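Local coordinates for SusD superfamily protein (Bacteroides vulgatus ATCC 8482, PDB 3JQ0) that is probably an outer-membrane nutrient-binding lipoprotein of the SusD family, likely capturing glycans at the cell surface for uptake, though its own ligand is not known, at residues Y171-G176 / K218-G223; K241-T246 / D358-R363; R302-K307 / K421-D426; G308-D313 / D411-F416. One frame throughout, in Å; residues are numbered along the deposited sequence. Where two conformers were deposited one is given.

Contact 1 (Y171-G176 / K218-G223); sequences YSFKLG and KKADVG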
# COMPACT_ATOMS: atom_id res chain seq x y z
N TYR A 171 -5.73 22.62 4.61
CA TYR A 171 -5.95 21.18 4.46
C TYR A 171 -6.99 20.82 3.40
O TYR A 171 -7.30 19.67 3.20
CB TYR A 171 -6.40 20.61 5.78
CG TYR A 171 -5.30 20.28 6.73
CD1 TYR A 171 -4.56 21.28 7.38
CD2 TYR A 171 -4.96 18.98 6.97
CE1 TYR A 171 -3.53 20.95 8.29
CE2 TYR A 171 -3.93 18.67 7.85
CZ TYR A 171 -3.25 19.63 8.53
OH TYR A 171 -2.29 19.23 9.43
N SER A 172 -7.52 21.83 2.74
CA SER A 172 -8.34 21.62 1.57
C SER A 172 -7.55 20.76 0.58
O SER A 172 -6.32 20.81 0.49
CB SER A 172 -8.63 22.97 0.91
OG SER A 172 -7.54 23.38 0.02
N PHE A 173 -8.26 20.01 -0.24
CA PHE A 173 -7.64 19.26 -1.35
C PHE A 173 -7.71 20.23 -2.53
O PHE A 173 -8.52 20.06 -3.44
CB PHE A 173 -8.39 17.95 -1.61
CG PHE A 173 -8.32 16.98 -0.46
CD1 PHE A 173 -7.16 16.26 -0.23
CD2 PHE A 173 -9.41 16.77 0.38
CE1 PHE A 173 -7.09 15.37 0.81
CE2 PHE A 173 -9.32 15.90 1.42
CZ PHE A 173 -8.16 15.18 1.62
N LYS A 174 -6.83 21.23 -2.51
CA LYS A 174 -6.87 22.31 -3.48
C LYS A 174 -6.75 21.81 -4.91
O LYS A 174 -7.37 22.36 -5.80
CB LYS A 174 -5.77 23.33 -3.21
CG LYS A 174 -5.71 24.52 -4.17
CD LYS A 174 -4.48 25.37 -3.79
CE LYS A 174 -4.23 26.59 -4.65
NZ LYS A 174 -3.02 26.39 -5.52
N LEU A 175 -5.95 20.76 -5.12
CA LEU A 175 -5.75 20.19 -6.43
C LEU A 175 -6.35 18.77 -6.53
O LEU A 175 -6.03 18.02 -7.45
CB LEU A 175 -4.29 20.18 -6.78
CG LEU A 175 -3.66 21.56 -6.89
CD1 LEU A 175 -2.19 21.46 -7.17
CD2 LEU A 175 -4.31 22.42 -8.00
N GLY A 176 -7.23 18.45 -5.58
CA GLY A 176 -7.90 17.15 -5.55
C GLY A 176 -7.17 16.11 -4.71
O GLY A 176 -5.99 16.26 -4.38
N LYS A 218 -7.53 14.35 10.40
CA LYS A 218 -8.94 14.57 10.58
C LYS A 218 -9.39 15.99 10.29
O LYS A 218 -10.59 16.25 10.13
CB LYS A 218 -9.36 14.17 11.99
CG LYS A 218 -9.04 12.72 12.38
CD LYS A 218 -9.47 12.43 13.79
CE LYS A 218 -9.30 11.02 14.21
NZ LYS A 218 -9.56 10.83 15.65
N LYS A 219 -8.44 16.93 10.20
CA LYS A 219 -8.75 18.32 9.80
C LYS A 219 -9.18 18.42 8.35
O LYS A 219 -9.79 19.42 7.94
CB LYS A 219 -7.52 19.22 9.98
CG LYS A 219 -7.15 19.44 11.43
CD LYS A 219 -5.83 20.18 11.56
CE LYS A 219 -5.41 20.52 13.02
NZ LYS A 219 -6.01 19.64 14.10
N ALA A 220 -8.82 17.45 7.52
CA ALA A 220 -9.27 17.43 6.16
C ALA A 220 -10.70 16.82 6.10
O ALA A 220 -11.20 16.21 7.04
CB ALA A 220 -8.29 16.65 5.29
N ASP A 221 -11.33 16.96 4.94
CA ASP A 221 -12.66 16.42 4.69
C ASP A 221 -12.55 14.94 4.34
O ASP A 221 -12.60 14.56 3.17
CB ASP A 221 -13.30 17.22 3.57
CG ASP A 221 -14.68 16.77 3.23
OD1 ASP A 221 -15.35 16.17 4.09
OD2 ASP A 221 -15.07 17.01 2.05
N VAL A 222 -12.39 14.13 5.37
CA VAL A 222 -12.12 12.71 5.25
C VAL A 222 -13.01 11.94 6.22
O VAL A 222 -13.35 12.42 7.31
CB VAL A 222 -10.63 12.35 5.46
CG1 VAL A 222 -9.82 12.93 4.25
CG2 VAL A 222 -10.12 12.81 6.79
N GLY A 223 -13.35 10.72 5.84
CA GLY A 223 -14.07 9.83 6.71
C GLY A 223 -14.22 8.49 6.01
O GLY A 223 -13.85 8.33 4.83
O HOH W 1 -10.13 18.90 3.17
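Two loops of the helical, TPR-like part of this SusD-family fold meet here, and Tyr171 and Phe173 of one rest on Lys219, Ala220 and Val222 of the other. The loop 171-176 joins helix 149-167 to helix 182-199, while 218-223 follows helix 204-217. Lys219 lays the aliphatic part of its side chain over one face of the Tyr171 ring: CB sits 4.1 Å from the ring centroid, only 15° off the normal, a CH-pi contact, and farther along CD reaches Tyr171 CZ at 4.0 Å. The amine then leaves the ring behind and bonds to Asn216. Phe173 works in another way. With CG anti to its own carbonyl carbon (chi1 -65°), the ring reaches toward 218-223 and offers its edge to Val222, whose CG1 lies in the ring plane 3.8 Å from CZ. Ala220 fits between the two aromatics, its CB 3.8 Å from Tyr171 O and 4.0 Å from Phe173 CZ; it also touches Ala183 of helix 182-199. Water 1 ties the backbones together, donating to Tyr171 O at 2.9 Å and accepting from Asp221 N at the same distance. Both Phe173 and Asp221 centre inverse gamma turns, and Asp221 O is taken by Arg177. The direct contact is thus carried by carbon against ring and methyl, with a water supplying the polar link; Lys219 can cover a tyrosine face with its methylenes and still keep its charged end at the protein surface.

Contact 2 (K241-T246 / D358-R363); sequences KEMIFT and DFPIYR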
# COMPACT_ATOMS: atom_id res chain seq x y z
N LYS A 241 -14.68 10.33 0.04
CA LYS A 241 -14.16 10.97 1.25
C LYS A 241 -13.19 10.13 2.02
O LYS A 241 -12.49 10.64 2.91
CB LYS A 241 -15.31 11.33 2.21
CG LYS A 241 -16.11 10.10 2.66
N GLU A 242 -13.07 8.84 1.71
CA GLU A 242 -12.06 8.04 2.34
C GLU A 242 -10.68 8.30 1.79
O GLU A 242 -9.67 7.99 2.44
CB GLU A 242 -12.44 6.59 2.25
CG GLU A 242 -11.47 5.72 3.06
CD GLU A 242 -11.98 4.51 3.68
OE1 GLU A 242 -13.22 4.37 3.69
OE2 GLU A 242 -11.15 3.74 4.22
N MSE A 243 -10.58 8.83 0.58
CA MSE A 243 -9.30 9.06 -0.04
C MSE A 243 -8.60 10.29 0.48
O MSE A 243 -9.12 11.41 0.40
CB MSE A 243 -9.47 9.17 -1.55
CG MSE A 243 -10.11 7.95 -2.20
SE MSE A 243 -9.05 6.35 -1.91
CE MSE A 243 -10.29 5.09 -2.52
N ILE A 244 -7.43 10.09 1.07
CA ILE A 244 -6.54 11.17 1.46
C ILE A 244 -5.57 11.46 0.31
O ILE A 244 -5.44 12.62 -0.11
CB ILE A 244 -5.77 10.81 2.77
CG1 ILE A 244 -6.74 10.61 3.94
CG2 ILE A 244 -4.70 11.88 3.05
CD1 ILE A 244 -6.11 9.75 5.03
N PHE A 245 -4.93 10.39 -0.22
CA PHE A 245 -4.09 10.53 -1.41
C PHE A 245 -4.29 9.27 -2.21
O PHE A 245 -4.16 8.16 -1.69
CB PHE A 245 -2.62 10.75 -1.07
CG PHE A 245 -1.73 10.86 -2.28
CD1 PHE A 245 -2.05 11.75 -3.33
CD2 PHE A 245 -0.59 10.10 -2.42
CE1 PHE A 245 -1.26 11.83 -4.45
CE2 PHE A 245 0.20 10.20 -3.53
CZ PHE A 245 -0.11 11.06 -4.54
N THR A 246 -4.71 9.43 -3.45
CA THR A 246 -5.03 8.32 -4.33
C THR A 246 -4.42 8.58 -5.71
O THR A 246 -4.44 9.71 -6.19
CB THR A 246 -6.58 8.13 -4.38
OG1 THR A 246 -6.86 6.96 -5.13
CG2 THR A 246 -7.33 9.35 -4.94
N ASP A 358 -8.55 3.83 -9.65
CA ASP A 358 -7.52 4.55 -8.93
C ASP A 358 -6.84 3.63 -7.91
O ASP A 358 -7.45 2.67 -7.46
CB ASP A 358 -8.11 5.75 -8.16
CG ASP A 358 -8.54 6.90 -9.07
OD1 ASP A 358 -8.29 6.86 -10.30
OD2 ASP A 358 -9.13 7.85 -8.48
N PHE A 359 -5.58 3.89 -7.59
CA PHE A 359 -4.85 3.09 -6.61
C PHE A 359 -4.64 3.89 -5.35
O PHE A 359 -3.88 4.86 -5.34
CB PHE A 359 -3.51 2.63 -7.13
CG PHE A 359 -2.77 1.76 -6.17
CD1 PHE A 359 -3.36 0.59 -5.71
CD2 PHE A 359 -1.54 2.09 -5.69
CE1 PHE A 359 -2.70 -0.24 -4.85
CE2 PHE A 359 -0.88 1.24 -4.81
CZ PHE A 359 -1.48 0.07 -4.38
N PRO A 360 -5.36 3.57 -4.26
CA PRO A 360 -5.20 4.38 -3.02
C PRO A 360 -3.81 4.24 -2.44
O PRO A 360 -3.26 3.14 -2.41
CB PRO A 360 -6.25 3.76 -2.07
CG PRO A 360 -7.20 2.99 -2.94
CD PRO A 360 -6.36 2.50 -4.09
N ILE A 361 -3.28 5.35 -1.95
CA ILE A 361 -2.02 5.40 -1.19
C ILE A 361 -2.33 5.56 0.28
O ILE A 361 -1.88 4.78 1.14
CB ILE A 361 -1.06 6.48 -1.72
CG1 ILE A 361 -0.65 6.21 -3.17
CG2 ILE A 361 0.15 6.64 -0.80
CD1 ILE A 361 0.16 4.98 -3.38
N TYR A 362 -3.09 6.60 0.61
CA TYR A 362 -3.55 6.85 1.98
C TYR A 362 -5.06 6.96 2.03
O TYR A 362 -5.62 7.86 1.37
CB TYR A 362 -2.93 8.11 2.58
CG TYR A 362 -1.44 8.08 2.79
CD1 TYR A 362 -0.82 7.00 3.44
CD2 TYR A 362 -0.65 9.13 2.39
CE1 TYR A 362 0.53 7.02 3.72
CE2 TYR A 362 0.72 9.16 2.67
CZ TYR A 362 1.31 8.08 3.33
OH TYR A 362 2.67 8.16 3.60
N ARG A 363 -5.68 6.08 2.81
CA ARG A 363 -7.12 6.04 3.07
C ARG A 363 -7.43 6.38 4.49
O ARG A 363 -6.59 6.12 5.38
CB ARG A 363 -7.66 4.52 2.81
CG ARG A 363 -7.69 4.11 1.41
CD ARG A 363 -8.57 3.02 1.15
NE ARG A 363 -8.15 1.69 1.54
CZ ARG A 363 -8.76 0.95 2.45
NH1 ARG A 363 -9.66 1.41 3.30
NH2 ARG A 363 -8.42 -0.33 2.53
O HOH W 2 -9.98 7.43 -5.89
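Arg363 and Glu242 meet obliquely, their guanidinium and carboxylate planes 51° apart. NH1 of Arg363 bonds Glu242 OE2 at 2.9 Å; the oxygen lies in the guanidinium plane, yet the nitrogen stands above the plane of the carboxylate. Each partner of this buried salt bridge has further charged partners, Arg392 for Glu242, and Glu441 and Glu445 for Arg363, so the charges probably balance as a network. Beside it, selenomethionine Met243 folds back at chi2 (-60°), bringing SE to 3.8 Å from Pro360 CB and the methyl CE equally near Pro360 CG. On the other face of the ribbon Phe245 and Ile361 run side by side and point the same way, with Phe245 CD2 3.7 Å from Ile361 CB. Ile361 CG2 in turn lies over the centre of one face of the Tyr362 ring, whose hydroxyl bonds Glu191. Ile244 packs its CB against Tyr362 CB and continues toward helix 182-199. At the far end water 2 bridges Thr246 OG1 and Asp358 OD2. Between the side chains, two carbonyls each take a pair of backbone donors: Tyr362 O accepts from Ile244 N (2.9 Å) and Phe245 N (3.1 Å), and Phe245 O accepts from Tyr362 N and Ile361 N, both at 3.0 Å. Two residues facing one across the pair, once in each direction, make two successive classic beta bulges, which bend this short two-stranded antiparallel ribbon; it leads into helix 364-377 with Arg363 at the N-cap position.

Contact 3 (R302-K307 / K421-D426); sequences REFYFK and KWMKPD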
# COMPACT_ATOMS: atom_id res chain seq x y z
N ARG A 302 -3.58 -20.47 -1.03
CA ARG A 302 -4.92 -21.07 -1.14
C ARG A 302 -5.59 -21.20 0.23
O ARG A 302 -6.78 -20.94 0.40
CB ARG A 302 -4.82 -22.41 -1.84
CG ARG A 302 -4.41 -22.31 -3.29
CD ARG A 302 -4.03 -23.64 -3.86
NE ARG A 302 -2.87 -24.16 -3.19
CZ ARG A 302 -2.46 -25.40 -3.26
NH1 ARG A 302 -3.12 -26.27 -4.03
NH2 ARG A 302 -1.39 -25.80 -2.60
N GLU A 303 -4.81 -21.58 1.24
CA GLU A 303 -5.28 -21.77 2.60
C GLU A 303 -5.79 -20.45 3.22
O GLU A 303 -6.64 -20.44 4.10
CB GLU A 303 -4.09 -22.36 3.39
CG GLU A 303 -4.35 -22.71 4.85
CD GLU A 303 -3.10 -23.10 5.67
OE1 GLU A 303 -1.96 -23.16 5.14
OE2 GLU A 303 -3.27 -23.29 6.88
N PHE A 304 -5.23 -19.34 2.78
CA PHE A 304 -5.57 -18.05 3.37
C PHE A 304 -7.03 -17.70 3.18
O PHE A 304 -7.60 -17.03 4.04
CB PHE A 304 -4.67 -16.96 2.81
CG PHE A 304 -4.92 -15.61 3.40
CD1 PHE A 304 -4.44 -15.28 4.65
CD2 PHE A 304 -5.71 -14.68 2.73
CE1 PHE A 304 -4.73 -14.03 5.22
CE2 PHE A 304 -5.99 -13.42 3.31
CZ PHE A 304 -5.45 -13.12 4.53
N TYR A 305 -7.65 -18.15 2.09
CA TYR A 305 -9.02 -17.79 1.82
C TYR A 305 -9.93 -18.14 2.98
O TYR A 305 -10.85 -17.39 3.26
CB TYR A 305 -9.54 -18.42 0.51
CG TYR A 305 -10.95 -18.01 0.17
CD1 TYR A 305 -11.19 -16.83 -0.51
CD2 TYR A 305 -12.04 -18.75 0.60
CE1 TYR A 305 -12.47 -16.41 -0.80
CE2 TYR A 305 -13.33 -18.32 0.33
CZ TYR A 305 -13.54 -17.14 -0.34
OH TYR A 305 -14.80 -16.71 -0.59
N PHE A 306 -9.68 -19.27 3.66
CA PHE A 306 -10.51 -19.71 4.77
C PHE A 306 -9.97 -19.35 6.15
O PHE A 306 -10.61 -19.69 7.14
CB PHE A 306 -10.84 -21.21 4.63
CG PHE A 306 -11.64 -21.54 3.40
CD1 PHE A 306 -12.98 -21.27 3.36
CD2 PHE A 306 -11.02 -22.09 2.28
CE1 PHE A 306 -13.74 -21.54 2.23
CE2 PHE A 306 -11.77 -22.37 1.14
CZ PHE A 306 -13.12 -22.11 1.13
N LYS A 307 -8.84 -18.68 6.20
CA LYS A 307 -8.23 -18.28 7.45
C LYS A 307 -7.98 -16.77 7.58
O LYS A 307 -7.38 -16.30 8.52
CB LYS A 307 -6.94 -19.06 7.72
CG LYS A 307 -7.16 -20.55 8.03
CD LYS A 307 -7.80 -20.70 9.44
CE LYS A 307 -7.84 -22.09 9.99
NZ LYS A 307 -8.65 -22.16 11.21
N LYS A 421 -1.67 -19.24 10.61
CA LYS A 421 -0.33 -18.66 10.72
C LYS A 421 -0.32 -17.16 10.43
O LYS A 421 0.73 -16.53 10.61
CB LYS A 421 0.69 -19.36 9.84
CG LYS A 421 0.53 -19.04 8.36
CD LYS A 421 1.79 -19.41 7.55
CE LYS A 421 1.81 -18.78 6.15
NZ LYS A 421 3.08 -19.17 5.44
N TRP A 422 -1.42 -16.61 9.95
CA TRP A 422 -1.48 -15.22 9.53
C TRP A 422 -1.84 -14.20 10.62
O TRP A 422 -1.66 -13.02 10.42
CB TRP A 422 -2.45 -15.06 8.33
CG TRP A 422 -1.97 -15.79 7.13
CD1 TRP A 422 -1.11 -15.32 6.18
CD2 TRP A 422 -2.28 -17.12 6.73
NE1 TRP A 422 -0.88 -16.28 5.22
CE2 TRP A 422 -1.60 -17.40 5.53
CE3 TRP A 422 -3.14 -18.10 7.26
CZ2 TRP A 422 -1.68 -18.63 4.91
CZ3 TRP A 422 -3.23 -19.29 6.64
CH2 TRP A 422 -2.51 -19.55 5.46
N MSE A 423 -2.45 -14.65 11.71
CA MSE A 423 -3.04 -13.72 12.67
C MSE A 423 -3.41 -14.45 13.93
O MSE A 423 -3.48 -15.69 13.98
CB MSE A 423 -4.29 -13.08 12.05
CG MSE A 423 -5.38 -14.08 11.71
SE MSE A 423 -6.80 -13.33 10.64
CE MSE A 423 -5.80 -13.41 9.01
N LYS A 424 -3.64 -13.66 14.96
CA LYS A 424 -3.89 -14.12 16.33
C LYS A 424 -5.28 -13.67 16.78
O LYS A 424 -5.80 -12.65 16.29
CB LYS A 424 -2.86 -13.48 17.31
CG LYS A 424 -1.38 -13.68 16.95
CD LYS A 424 -0.91 -15.15 17.11
CE LYS A 424 0.58 -15.42 16.69
NZ LYS A 424 0.79 -15.32 15.17
N PRO A 425 -5.85 -14.36 17.79
CA PRO A 425 -7.00 -13.81 18.45
C PRO A 425 -6.71 -12.43 19.03
O PRO A 425 -5.55 -12.11 19.36
CB PRO A 425 -7.26 -14.82 19.57
CG PRO A 425 -5.94 -15.40 19.83
CD PRO A 425 -5.32 -15.54 18.51
N ASP A 426 -7.76 -11.63 19.20
CA ASP A 426 -7.60 -10.34 19.84
C ASP A 426 -6.88 -10.42 21.18
O ASP A 426 -6.13 -9.51 21.54
CB ASP A 426 -8.94 -9.65 20.04
CG ASP A 426 -9.63 -9.14 18.77
OD1 ASP A 426 -9.03 -9.23 17.67
OD2 ASP A 426 -10.76 -8.65 18.93
O HOH W 3 -1.83 -21.65 8.88
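The backbones keep their distance, Lys307 and Trp422 being the nearest pair at 7.7 Å between CA atoms, with 302-305 in helical conformation and 421-426 an irregular loop. Trp422 fills the interval. Phe304 meets it in a T-shaped stack, turning its edge to the face of the indole: the planes stand at 73°, the centroid of the five-membered ring is 4.7 Å from that of Phe304, and Phe304 CD1 comes within 3.5 Å of Trp422 CD2. The same indole face also receives Phe304 CA, which points at the six-membered ring in a CH-pi contact. The opposite face is covered by Lys421 CG, from the neighbouring residue in the chain. Glu303 stretches out past the rim; with CG anti to the backbone N (chi1 -178°) its extended chain runs along the indole edge and CD lies 3.6 Å from Trp422 CH2, the carboxylate nearly perpendicular to the ring. OE2 accepts a hydrogen bond from water 3, which accepts from Lys421 N. Selenomethionine Met423 brings its methyl CE to Phe304 CE1 at 4.0 Å and toward Lys307 O, a carbonyl that bonds Asn420. The indole is therefore wedged between hydrocarbon on both faces while its one polar atom, NE1, donates to Asp39 O, a bond that should restrict its rotation and that ties the loop pair to the N-terminal part of the chain.

Contact 4 (G308-D313 / D411-F416); sequences GFRNND and DNDPEF. With SO4 (sulfate ion), chain I.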
# COMPACT_ATOMS: atom_id res chain seq x y z
N GLY A 308 -8.49 -15.98 6.64
CA GLY A 308 -8.25 -14.55 6.61
C GLY A 308 -9.28 -13.72 7.35
O GLY A 308 -8.96 -12.69 7.94
N PHE A 309 -10.56 -14.15 7.26
CA PHE A 309 -11.72 -13.30 7.61
C PHE A 309 -12.76 -14.11 8.32
O PHE A 309 -13.05 -15.26 7.95
CB PHE A 309 -12.35 -12.74 6.31
CG PHE A 309 -11.40 -11.91 5.49
CD1 PHE A 309 -10.62 -12.54 4.54
CD2 PHE A 309 -11.33 -10.54 5.63
CE1 PHE A 309 -9.74 -11.80 3.73
CE2 PHE A 309 -10.45 -9.80 4.83
CZ PHE A 309 -9.67 -10.44 3.91
N ARG A 310 -13.38 -13.50 9.31
CA ARG A 310 -14.54 -14.08 9.95
C ARG A 310 -15.74 -14.01 9.04
O ARG A 310 -15.86 -13.13 8.17
CB ARG A 310 -14.86 -13.35 11.26
CG ARG A 310 -13.72 -13.26 12.27
CD ARG A 310 -13.17 -14.64 12.70
NE ARG A 310 -14.21 -15.56 13.18
CZ ARG A 310 -14.80 -15.48 14.37
NH1 ARG A 310 -14.36 -14.65 15.29
NH2 ARG A 310 -15.78 -16.31 14.67
N ASN A 311 -16.70 -14.91 9.28
CA ASN A 311 -17.91 -14.88 8.49
C ASN A 311 -18.59 -13.51 8.61
O ASN A 311 -18.62 -12.90 9.69
CB ASN A 311 -18.86 -15.98 8.94
CG ASN A 311 -18.38 -17.39 8.59
OD1 ASN A 311 -17.40 -17.65 7.89
ND2 ASN A 311 -19.12 -18.34 9.14
N ASN A 312 -19.13 -13.06 7.50
CA ASN A 312 -19.87 -11.83 7.39
C ASN A 312 -19.01 -10.56 7.40
O ASN A 312 -19.55 -9.44 7.32
CB ASN A 312 -21.02 -11.78 8.43
CG ASN A 312 -21.91 -12.99 8.31
OD1 ASN A 312 -21.97 -13.86 9.22
ND2 ASN A 312 -22.47 -13.12 7.15
N ASP A 313 -17.69 -10.70 7.40
CA ASP A 313 -16.79 -9.58 7.13
C ASP A 313 -16.83 -9.38 5.60
O ASP A 313 -16.35 -10.22 4.85
CB ASP A 313 -15.40 -9.89 7.65
CG ASP A 313 -14.41 -8.80 7.38
OD1 ASP A 313 -14.66 -7.88 6.56
OD2 ASP A 313 -13.32 -8.86 8.03
N ASP A 411 -12.74 -10.80 19.29
CA ASP A 411 -12.56 -11.62 18.10
C ASP A 411 -11.48 -12.66 18.37
O ASP A 411 -10.29 -12.46 18.05
CB ASP A 411 -12.30 -10.75 16.88
CG ASP A 411 -12.11 -11.52 15.59
OD1 ASP A 411 -12.19 -12.76 15.58
OD2 ASP A 411 -11.84 -10.81 14.57
N ASN A 412 -11.92 -13.73 19.04
CA ASN A 412 -11.04 -14.72 19.69
C ASN A 412 -11.31 -16.18 19.30
O ASN A 412 -10.67 -17.08 19.82
CB ASN A 412 -11.12 -14.55 21.20
CG ASN A 412 -10.59 -13.22 21.65
OD1 ASN A 412 -9.55 -12.79 21.17
ND2 ASN A 412 -11.27 -12.59 22.59
N ASP A 413 -12.31 -16.42 18.46
CA ASP A 413 -12.86 -17.77 18.24
C ASP A 413 -11.76 -18.82 18.11
O ASP A 413 -10.94 -18.81 17.19
CB ASP A 413 -13.68 -17.81 16.97
CG ASP A 413 -14.28 -19.17 16.75
OD1 ASP A 413 -15.14 -19.54 17.58
OD2 ASP A 413 -13.87 -19.89 15.84
N PRO A 414 -11.75 -19.81 19.03
CA PRO A 414 -10.65 -20.78 19.02
C PRO A 414 -10.48 -21.55 17.72
O PRO A 414 -9.34 -21.70 17.23
CB PRO A 414 -10.97 -21.69 20.20
CG PRO A 414 -11.61 -20.77 21.17
CD PRO A 414 -12.43 -19.81 20.34
N GLU A 415 -11.56 -22.01 17.14
CA GLU A 415 -11.46 -22.80 15.91
C GLU A 415 -10.85 -21.95 14.77
O GLU A 415 -9.98 -22.41 14.03
CB GLU A 415 -12.82 -23.37 15.46
CG GLU A 415 -12.70 -24.22 14.21
CD GLU A 415 -14.00 -24.83 13.76
OE1 GLU A 415 -14.98 -24.81 14.55
OE2 GLU A 415 -14.02 -25.35 12.60
N PHE A 416 -11.34 -20.72 14.60
CA PHE A 416 -10.87 -19.91 13.50
C PHE A 416 -9.35 -19.64 13.65
O PHE A 416 -8.61 -19.62 12.64
CB PHE A 416 -11.62 -18.58 13.50
CG PHE A 416 -11.18 -17.70 12.37
CD1 PHE A 416 -11.71 -17.84 11.09
CD2 PHE A 416 -10.18 -16.75 12.59
CE1 PHE A 416 -11.24 -17.07 10.04
CE2 PHE A 416 -9.72 -16.00 11.51
CZ PHE A 416 -10.26 -16.13 10.26
S SO4 I . -16.35 -18.18 11.51
O1 SO4 I . -15.53 -19.12 10.71
O2 SO4 I . -16.44 -18.53 12.93
O3 SO4 I . -15.73 -16.94 11.20
O4 SO4 I . -17.67 -18.44 10.99
O HOH W 4 -14.88 -14.67 18.17
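This is a salt bridge and CH-pi contact at the capped N-terminus of helix 414-417, whose N-cap is Asp413, where the loop leading to helix 315-319 comes against it. Arg310 carries it. Its chi2 (-58°) sets CD over the centre of the Phe416 ring, 3.6 Å from the centroid, in the CH-pi contact; the next bend, chi3 (-52°), turns NE and the guanidinium away toward the aspartates and the sulfate. NH1 bonds Asp411 OD1 at 2.9 Å, the oxygen in the guanidinium plane but the nitrogen well above the plane of the carboxylate. Asp411 is gripped further by Tyr417 and Arg440. One face of the guanidinium is covered by Asp413, whose CB lies 3.5 Å from Arg310 NH2. Asp413 OD2 accepts from Phe416 N at 2.9 Å, so the residue that covers the arginine also caps the first turn of the helix that carries Phe416. Phe416 CE1 comes within 3.3 Å of Phe309 O. Arg310 also opens the type II turn that ends at Asp313, with Asp313 N bonding back to Arg310 O. A sulfate ion, probably from the crystallisation liquor, occupies another edge of the guanidinium: Arg310 NE donates to O3 and NH2 to O2, both at 2.9 Å, and Asn311 N joins at O3 from 3.0 Å.

In the fold
The contacts form two neighbouring pairs. Contacts 1 and 2 have centres 11 Å apart and touch: Gly223 N lies 3.1 Å from Lys241 O, a probable hydrogen bond, and Phe173 CE1 packs on Ile244 O at 3.3 Å. Contacts 3 and 4, about 9 Å between centres, are joined by Lys307 NZ of contact 3, which reaches Phe416 O of contact 4 at 2.9 Å, while Asp426 N reaches Asp411 O at 2.9 Å. Contact 4 lies within contact 3 in sequence. The pairs stand apart, contacts 2 and 3 about 26 Å between centres. The sulfate at contact 4 and the Tris at Asp221 probably come from the crystallisation liquor and do not identify the nutrient site.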